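Local coordinates for ferric iron-binding protein HitA (Pseudomonas aeruginosa PAO1, PDB 6IWF) that binds ferric iron and, as a solute-binding protein, probably delivers it for uptake from the periplasm, at residues A[151-156]-A[285-290]; A[106-111]-A[116-121]. All coordinates share one frame; numbering follows the deposited sequence.

Contact 1 (A[151-156]-A[285-290]); sequences IKLKGQ and PKLTPA
The ring that touches across this contact is that of Pro-285, which is not aromatic, and Leu-153 meets it at the CB–CG side. Leu-153 CD1 lies 3.6 Å from Pro-285 CB and 4.2 Å from Pro-285 CG. The leucine side chain crosses the proline at about a right angle, and CD1 makes the touch. The fold is that of a bacterial periplasmic binding protein. Here the C-terminal end of helix 141-154 packs against the loop that leads into the short helix 289-292.

Leu-287 supplies the second half of the apolar patch. It and Leu-153 reach toward each other, tip to tip, with Leu-153 CD1 and Leu-287 CD1 3.8 Å apart. Leu-153 has CG beside its backbone N and anti to its carbonyl carbon (chi1 -62°). This sends its branched end off the helix to the loop. Leu-153 CD1 is thus shared between Pro-285 and Leu-287. Pro-220, from another loop, also touches Leu-153.

Lys-286 is the centre of an inverse gamma turn, with a weak bond from Leu-287 N to Pro-285 O. The turn brings Pro-285 and Leu-287 to the same leucine, while the end of Lys-286 leads away from the helix. Just beyond, Thr-288 is the N-cap of helix 289-292. Its OG1 caps a backbone N of that helix, and its own N bonds to Asp-291 OD2, consistent with a capping box. Asp-291 also forms a long, weak ion pair with Lys-152 NZ.

On the helix side, Gly-155 leaves helical geometry with a positive phi of 97°, though its N still bonds to Ile-151 O. Lys-152 adds its aliphatic root to the apolar patch: its CB stands 4.0 Å from Leu-287 CD2.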
ATOM      1  N   ILE A 151      16.768  -2.317  -3.370  1.00  3.52           N
ATOM      2  CA  ILE A 151      17.567  -3.460  -3.827  1.00  4.34           C
ATOM      3  C   ILE A 151      17.483  -3.595  -5.337  1.00  6.78           C
ATOM      4  O   ILE A 151      18.497  -3.798  -6.020  1.00  8.10           O
ATOM      5  CB  ILE A 151      17.106  -4.756  -3.142  1.00  5.52           C
ATOM      6  CG1 ILE A 151      17.432  -4.702  -1.658  1.00  6.30           C
ATOM      7  CG2 ILE A 151      17.797  -5.972  -3.795  1.00  8.96           C
ATOM      8  CD1 ILE A 151      16.805  -5.840  -0.860  1.00  7.79           C
ATOM      9  N   LYS A 152      16.270  -3.466  -5.881  1.00  4.60           N
ATOM     10  CA  LYS A 152      16.052  -3.679  -7.307  1.00  7.56           C
ATOM     11  C   LYS A 152      16.705  -2.588  -8.151  1.00 11.13           C
ATOM     12  O   LYS A 152      17.263  -2.872  -9.223  1.00 10.58           O
ATOM     13  CB  LYS A 152      14.551  -3.753  -7.573  1.00  9.73           C
ATOM     14  CG  LYS A 152      14.029  -5.155  -7.774  1.00 23.40           C
ATOM     15  CD  LYS A 152      14.384  -5.636  -9.170  1.00 26.31           C
ATOM     16  CE  LYS A 152      13.363  -6.633  -9.682  1.00 26.06           C
ATOM     17  NZ  LYS A 152      13.424  -6.768 -11.161  1.00 36.21           N
ATOM     18  N   LEU A 153      16.652  -1.337  -7.683  1.00  5.38           N
ATOM     19  CA  LEU A 153      17.150  -0.208  -8.454  1.00  6.54           C
ATOM     20  C   LEU A 153      18.633   0.040  -8.257  1.00  6.17           C
ATOM     21  O   LEU A 153      19.313   0.463  -9.202  1.00  6.87           O
ATOM     22  CB  LEU A 153      16.379   1.063  -8.081  1.00  4.59           C
ATOM     23  CG  LEU A 153      14.880   0.986  -8.397  1.00  5.20           C
ATOM     24  CD1 LEU A 153      14.134   2.116  -7.689  1.00  7.14           C
ATOM     25  CD2 LEU A 153      14.620   1.012  -9.911  1.00  7.33           C
ATOM     26  N   LYS A 154      19.154  -0.220  -7.054  1.00  6.60           N
ATOM     27  CA  LYS A 154      20.516   0.145  -6.707  1.00  8.10           C
ATOM     28  C   LYS A 154      21.404  -1.047  -6.394  1.00  7.81           C
ATOM     29  O   LYS A 154      22.635  -0.892  -6.373  1.00  9.77           O
ATOM     30  CB  LYS A 154      20.517   1.112  -5.514  1.00  7.01           C
ATOM     31  CG  LYS A 154      19.657   2.328  -5.719  1.00  5.05           C
ATOM     32  CD  LYS A 154      20.243   3.228  -6.803  1.00  9.00           C
ATOM     33  CE  LYS A 154      19.463   4.535  -6.900  1.00 13.58           C
ATOM     34  NZ  LYS A 154      19.907   5.361  -8.075  1.00 19.86           N
ATOM     35  N   GLY A 155      20.837  -2.225  -6.191  1.00  5.70           N
ATOM     36  CA  GLY A 155      21.616  -3.411  -5.916  1.00  8.33           C
ATOM     37  C   GLY A 155      21.713  -3.696  -4.427  1.00 10.67           C
ATOM     38  O   GLY A 155      21.500  -2.829  -3.579  1.00  8.09           O
ATOM     39  N   GLN A 156      22.068  -4.944  -4.119  1.00 10.45           N
ATOM     40  CA  GLN A 156      22.032  -5.415  -2.735  1.00 12.13           C
ATOM     41  C   GLN A 156      23.032  -4.671  -1.860  1.00 10.67           C
ATOM     42  O   GLN A 156      22.725  -4.332  -0.711  1.00 11.26           O
ATOM     43  CB  GLN A 156      22.294  -6.922  -2.702  1.00 17.35           C
ATOM     44  CG  GLN A 156      22.451  -7.488  -1.297  1.00 23.00           C
ATOM     45  CD  GLN A 156      21.125  -7.647  -0.578  1.00 24.97           C
ATOM     46  OE1 GLN A 156      20.065  -7.674  -1.202  1.00 29.29           O
ATOM     47  NE2 GLN A 156      21.179  -7.761   0.745  1.00 27.24           N
ATOM     48  N   PRO A 285       9.835   5.340 -10.139  1.00  7.02           N
ATOM     49  CA  PRO A 285      10.694   4.308 -10.722  1.00  6.24           C
ATOM     50  C   PRO A 285       9.856   3.284 -11.474  1.00  6.00           C
ATOM     51  O   PRO A 285       8.675   3.073 -11.184  1.00  8.07           O
ATOM     52  CB  PRO A 285      11.390   3.690  -9.495  1.00  8.49           C
ATOM     53  CG  PRO A 285      10.494   4.028  -8.333  1.00  7.05           C
ATOM     54  CD  PRO A 285       9.839   5.322  -8.661  1.00  8.08           C
ATOM     55  N   LYS A 286      10.468   2.670 -12.485  1.00  7.73           N
ATOM     56  CA  LYS A 286       9.764   1.725 -13.351  1.00  9.11           C
ATOM     57  C   LYS A 286       9.758   0.334 -12.708  1.00 12.70           C
ATOM     58  O   LYS A 286      10.427  -0.602 -13.149  1.00 15.63           O
ATOM     59  CB  LYS A 286      10.410   1.710 -14.731  1.00 11.99           C
ATOM     60  CG  LYS A 286      10.465   3.082 -15.386  1.00 13.49           C
ATOM     61  CD  LYS A 286       9.064   3.555 -15.790  1.00 17.41           C
ATOM     62  CE  LYS A 286       9.140   4.720 -16.777  1.00 26.26           C
ATOM     63  NZ  LYS A 286       7.789   5.263 -17.109  1.00 24.27           N
ATOM     64  N   LEU A 287       8.978   0.210 -11.627  1.00  9.84           N
ATOM     65  CA  LEU A 287       8.832  -1.045 -10.900  1.00  8.56           C
ATOM     66  C   LEU A 287       7.360  -1.402 -10.804  1.00 10.71           C
ATOM     67  O   LEU A 287       6.565  -0.600 -10.309  1.00 11.18           O
ATOM     68  CB  LEU A 287       9.396  -0.974  -9.484  1.00  7.94           C
ATOM     69  CG  LEU A 287      10.892  -0.704  -9.361  1.00 10.38           C
ATOM     70  CD1 LEU A 287      11.228  -0.269  -7.943  1.00 10.43           C
ATOM     71  CD2 LEU A 287      11.660  -1.950  -9.746  1.00 13.12           C
ATOM     72  N   THR A 288       7.024  -2.602 -11.228  1.00 10.75           N
ATOM     73  CA  THR A 288       5.676  -3.141 -11.151  1.00 12.61           C
ATOM     74  C   THR A 288       5.518  -3.983  -9.906  1.00 12.36           C
ATOM     75  O   THR A 288       6.500  -4.352  -9.256  1.00  9.42           O
ATOM     76  CB  THR A 288       5.391  -4.000 -12.379  1.00 16.27           C
ATOM     77  OG1 THR A 288       6.281  -5.124 -12.356  1.00 14.37           O
ATOM     78  CG2 THR A 288       5.583  -3.205 -13.651  1.00 16.34           C
ATOM     79  N   PRO A 289       4.276  -4.331  -9.540  1.00 13.36           N
ATOM     80  CA  PRO A 289       4.094  -5.326  -8.473  1.00 13.01           C
ATOM     81  C   PRO A 289       4.917  -6.584  -8.689  1.00 10.59           C
ATOM     82  O   PRO A 289       5.504  -7.117  -7.739  1.00 12.17           O
ATOM     83  CB  PRO A 289       2.589  -5.605  -8.530  1.00 13.70           C
ATOM     84  CG  PRO A 289       2.004  -4.306  -8.957  1.00 10.46           C
ATOM     85  CD  PRO A 289       2.993  -3.728  -9.954  1.00 14.54           C
ATOM     86  N   ALA A 290       5.002  -7.051  -9.934  1.00 16.05           N
ATOM     87  CA  ALA A 290       5.764  -8.261 -10.221  1.00 15.19           C
ATOM     88  C   ALA A 290       7.252  -8.049  -9.965  1.00 16.41           C
ATOM     89  O   ALA A 290       7.940  -8.961  -9.496  1.00 19.33           O
ATOM     90  CB  ALA A 290       5.516  -8.696 -11.668  1.00 13.10           C
TER

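Contact 2 (A[106-111]-A[116-121]); sequences LAYNPK and KDLPKS
With chi1 at 71°, Tyr-108 CG stands between its own backbone N and carbonyl carbon, and this turns one face of the ring to Leu-118. Leu-118 has CG beside its backbone N (chi1 -64°), and both of its methyls reach the tyrosine. CD1 of Leu-118 sits over the ring centre of Tyr-108, 3.6 Å above the plane. It is only 9° off the ring normal, a clear CH-pi contact. The other methyl, Leu-118 CD2, rests near the root of the ring, 3.9 Å from Tyr-108 CB. The two side chains cross at about a right angle. Leu-106 O lies in the ring plane, at the edge.

Strand 97-108 of the mixed sheet ends here. The chain then turns, and the loop that follows comes back over the end of its own strand. An Asx turn starts this departure: Asn-109 OD1 accepts from Lys-111 N at 2.9 Å. The donor lies above the carbonyl plane. Backbone bonds to His-213 and Arg-211 on one neighbouring strand, and to Ala-191 on another, keep the strand end in the sheet.

Leu-106 fills the next place along the strand on the same side. It meets Pro-119 tip to tip, with Leu-106 CD2 3.8 Å from Pro-119 CG. The same methyl, Leu-106 CD2, lies 4.1 Å from Leu-118 CD2. Met-190 touches Leu-106, Leu-118 and Pro-119. The ring of Tyr-108 is tied down at its polar end, where OH is hydrogen-bonded to Arg-211 NH1.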
ATOM      1  N   LEU A 106       7.840  12.319   1.141  1.00  4.87           N
ATOM      2  CA  LEU A 106       8.582  12.826   2.292  1.00  5.46           C
ATOM      3  C   LEU A 106       7.716  13.912   2.937  1.00  6.25           C
ATOM      4  O   LEU A 106       7.586  15.014   2.395  1.00  6.75           O
ATOM      5  CB  LEU A 106       9.960  13.365   1.866  1.00  5.45           C
ATOM      6  CG  LEU A 106      10.863  13.869   2.995  1.00  6.92           C
ATOM      7  CD1 LEU A 106      11.405  12.712   3.830  1.00  6.96           C
ATOM      8  CD2 LEU A 106      12.012  14.654   2.376  1.00  9.02           C
ATOM      9  N   ALA A 107       7.090  13.613   4.072  1.00  4.83           N
ATOM     10  CA  ALA A 107       6.374  14.663   4.796  1.00  5.71           C
ATOM     11  C   ALA A 107       7.400  15.509   5.539  1.00  5.87           C
ATOM     12  O   ALA A 107       8.396  14.981   6.040  1.00  8.35           O
ATOM     13  CB  ALA A 107       5.356  14.070   5.765  1.00  7.20           C
ATOM     14  N   TYR A 108       7.196  16.824   5.561  1.00  5.51           N
ATOM     15  CA  TYR A 108       8.165  17.678   6.233  1.00  7.83           C
ATOM     16  C   TYR A 108       7.461  18.872   6.858  1.00  6.46           C
ATOM     17  O   TYR A 108       6.364  19.260   6.450  1.00  8.41           O
ATOM     18  CB  TYR A 108       9.279  18.145   5.282  1.00  7.97           C
ATOM     19  CG  TYR A 108       8.853  19.157   4.233  1.00  4.37           C
ATOM     20  CD1 TYR A 108       8.169  18.754   3.090  1.00  6.52           C
ATOM     21  CD2 TYR A 108       9.164  20.505   4.371  1.00  8.59           C
ATOM     22  CE1 TYR A 108       7.777  19.668   2.120  1.00  8.20           C
ATOM     23  CE2 TYR A 108       8.771  21.444   3.390  1.00  8.56           C
ATOM     24  CZ  TYR A 108       8.076  21.010   2.277  1.00 11.77           C
ATOM     25  OH  TYR A 108       7.675  21.907   1.297  1.00 10.48           O
ATOM     26  N   ASN A 109       8.124  19.450   7.868  1.00  7.85           N
ATOM     27  CA  ASN A 109       7.623  20.631   8.554  1.00 11.48           C
ATOM     28  C   ASN A 109       8.348  21.847   8.006  1.00  8.76           C
ATOM     29  O   ASN A 109       9.558  21.993   8.247  1.00 10.45           O
ATOM     30  CB  ASN A 109       7.846  20.512  10.060  1.00 10.83           C
ATOM     31  CG  ASN A 109       7.310  21.713  10.832  1.00 17.09           C
ATOM     32  OD1 ASN A 109       6.970  22.744  10.250  1.00 12.22           O
ATOM     33  ND2 ASN A 109       7.242  21.581  12.152  1.00 20.56           N
ATOM     34  N   PRO A 110       7.684  22.720   7.241  1.00 11.20           N
ATOM     35  CA  PRO A 110       8.403  23.851   6.627  1.00 11.21           C
ATOM     36  C   PRO A 110       8.869  24.889   7.623  1.00 13.25           C
ATOM     37  O   PRO A 110       9.659  25.764   7.241  1.00 18.10           O
ATOM     38  CB  PRO A 110       7.372  24.441   5.642  1.00 15.09           C
ATOM     39  CG  PRO A 110       6.050  23.938   6.099  1.00 16.92           C
ATOM     40  CD  PRO A 110       6.271  22.648   6.827  1.00 12.62           C
ATOM     41  N   LYS A 111       8.403  24.841   8.876  1.00 10.73           N
ATOM     42  CA  LYS A 111       8.973  25.702   9.903  1.00 14.20           C
ATOM     43  C   LYS A 111      10.342  25.216  10.349  1.00 20.07           C
ATOM     44  O   LYS A 111      11.134  26.010  10.869  1.00 17.26           O
ATOM     45  CB  LYS A 111       8.036  25.782  11.106  1.00 17.72           C
ATOM     46  CG  LYS A 111       6.618  26.159  10.738  1.00 23.40           C
ATOM     47  CD  LYS A 111       6.348  27.616  11.034  1.00 31.64           C
ATOM     48  CE  LYS A 111       5.448  27.770  12.251  1.00 33.65           C
ATOM     49  NZ  LYS A 111       5.243  29.209  12.593  1.00 45.42           N
ATOM     50  N   LYS A 116      13.809  23.751  -0.199  1.00 18.90           N
ATOM     51  CA  LYS A 116      15.031  23.681  -0.998  1.00 18.53           C
ATOM     52  C   LYS A 116      16.153  22.926  -0.294  1.00 14.92           C
ATOM     53  O   LYS A 116      17.104  22.504  -0.961  1.00 19.10           O
ATOM     54  CB  LYS A 116      15.502  25.091  -1.376  1.00 21.25           C
ATOM     55  CG  LYS A 116      16.084  25.906  -0.235  1.00 25.37           C
ATOM     56  CD  LYS A 116      16.716  27.199  -0.765  1.00 31.87           C
ATOM     57  CE  LYS A 116      17.100  28.151   0.356  1.00 37.24           C
ATOM     58  NZ  LYS A 116      18.113  27.568   1.282  1.00 37.89           N
ATOM     59  N   ASP A 117      16.051  22.720   1.021  1.00 13.39           N
ATOM     60  CA  ASP A 117      17.072  22.038   1.810  1.00 13.18           C
ATOM     61  C   ASP A 117      16.726  20.584   2.114  1.00 10.98           C
ATOM     62  O   ASP A 117      17.472  19.926   2.842  1.00 10.13           O
ATOM     63  CB  ASP A 117      17.309  22.778   3.131  1.00 13.65           C
ATOM     64  CG  ASP A 117      17.892  24.172   2.927  1.00 22.31           C
ATOM     65  OD1 ASP A 117      18.647  24.369   1.947  1.00 22.38           O
ATOM     66  OD2 ASP A 117      17.586  25.067   3.750  1.00 21.03           O
ATOM     67  N   LEU A 118      15.602  20.084   1.603  1.00 11.38           N
ATOM     68  CA  LEU A 118      15.247  18.688   1.762  1.00 11.18           C
ATOM     69  C   LEU A 118      16.255  17.805   1.025  1.00  9.86           C
ATOM     70  O   LEU A 118      16.880  18.239   0.048  1.00 10.81           O
ATOM     71  CB  LEU A 118      13.836  18.452   1.221  1.00  9.40           C
ATOM     72  CG  LEU A 118      12.718  19.179   1.975  1.00  9.41           C
ATOM     73  CD1 LEU A 118      11.374  19.106   1.239  1.00 12.37           C
ATOM     74  CD2 LEU A 118      12.596  18.577   3.323  1.00 11.72           C
ATOM     75  N   PRO A 119      16.412  16.548   1.454  1.00  8.36           N
ATOM     76  CA  PRO A 119      17.283  15.632   0.710  1.00  7.23           C
ATOM     77  C   PRO A 119      16.811  15.501  -0.724  1.00  8.98           C
ATOM     78  O   PRO A 119      15.609  15.461  -1.000  1.00  9.49           O
ATOM     79  CB  PRO A 119      17.145  14.305   1.462  1.00  9.71           C
ATOM     80  CG  PRO A 119      15.831  14.414   2.163  1.00 10.94           C
ATOM     81  CD  PRO A 119      15.695  15.862   2.545  1.00  9.15           C
ATOM     82  N   LYS A 120      17.779  15.411  -1.638  1.00  8.88           N
ATOM     83  CA  LYS A 120      17.458  15.316  -3.058  1.00  9.69           C
ATOM     84  C   LYS A 120      16.962  13.928  -3.436  1.00 10.26           C
ATOM     85  O   LYS A 120      16.163  13.787  -4.372  1.00 10.30           O
ATOM     86  CB  LYS A 120      18.687  15.671  -3.910  1.00 15.48           C
ATOM     87  CG  LYS A 120      19.401  16.995  -3.562  1.00 18.98           C
ATOM     88  CD  LYS A 120      18.489  18.062  -2.952  1.00 24.40           C
ATOM     89  CE  LYS A 120      17.590  18.749  -3.981  1.00 28.41           C
ATOM     90  NZ  LYS A 120      16.848  19.879  -3.343  1.00 31.75           N
ATOM     91  N   SER A 121      17.411  12.903  -2.712  1.00  6.83           N
ATOM     92  CA  SER A 121      17.075  11.515  -2.994  1.00  7.23           C
ATOM     93  C   SER A 121      16.793  10.808  -1.678  1.00  2.82           C
ATOM     94  O   SER A 121      17.366  11.161  -0.651  1.00  4.85           O
ATOM     95  CB  SER A 121      18.240  10.796  -3.711  1.00  6.45           C
ATOM     96  OG  SER A 121      17.998   9.404  -3.858  1.00  5.91           O
TER

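Contact 2 comes first along the chain and closes before contact 1 opens. Their centres are 24 Å apart; the nearest atoms come to about 6 Å without touching. From contact 2 the chain runs through strand 134-136 into helix 141-154, whose end forms one side of contact 1. The other side of contact 1 comes much later, just before helix 289-292. Contact 2 is local and folds a loop back on the end of its own strand, whereas contact 1 joins distant parts of the sequence. A common neighbour is the loop with Asp-219, bonded to Ser-121, and Pro-220, touching Leu-153. Both contacts lie away from the iron-binding residues.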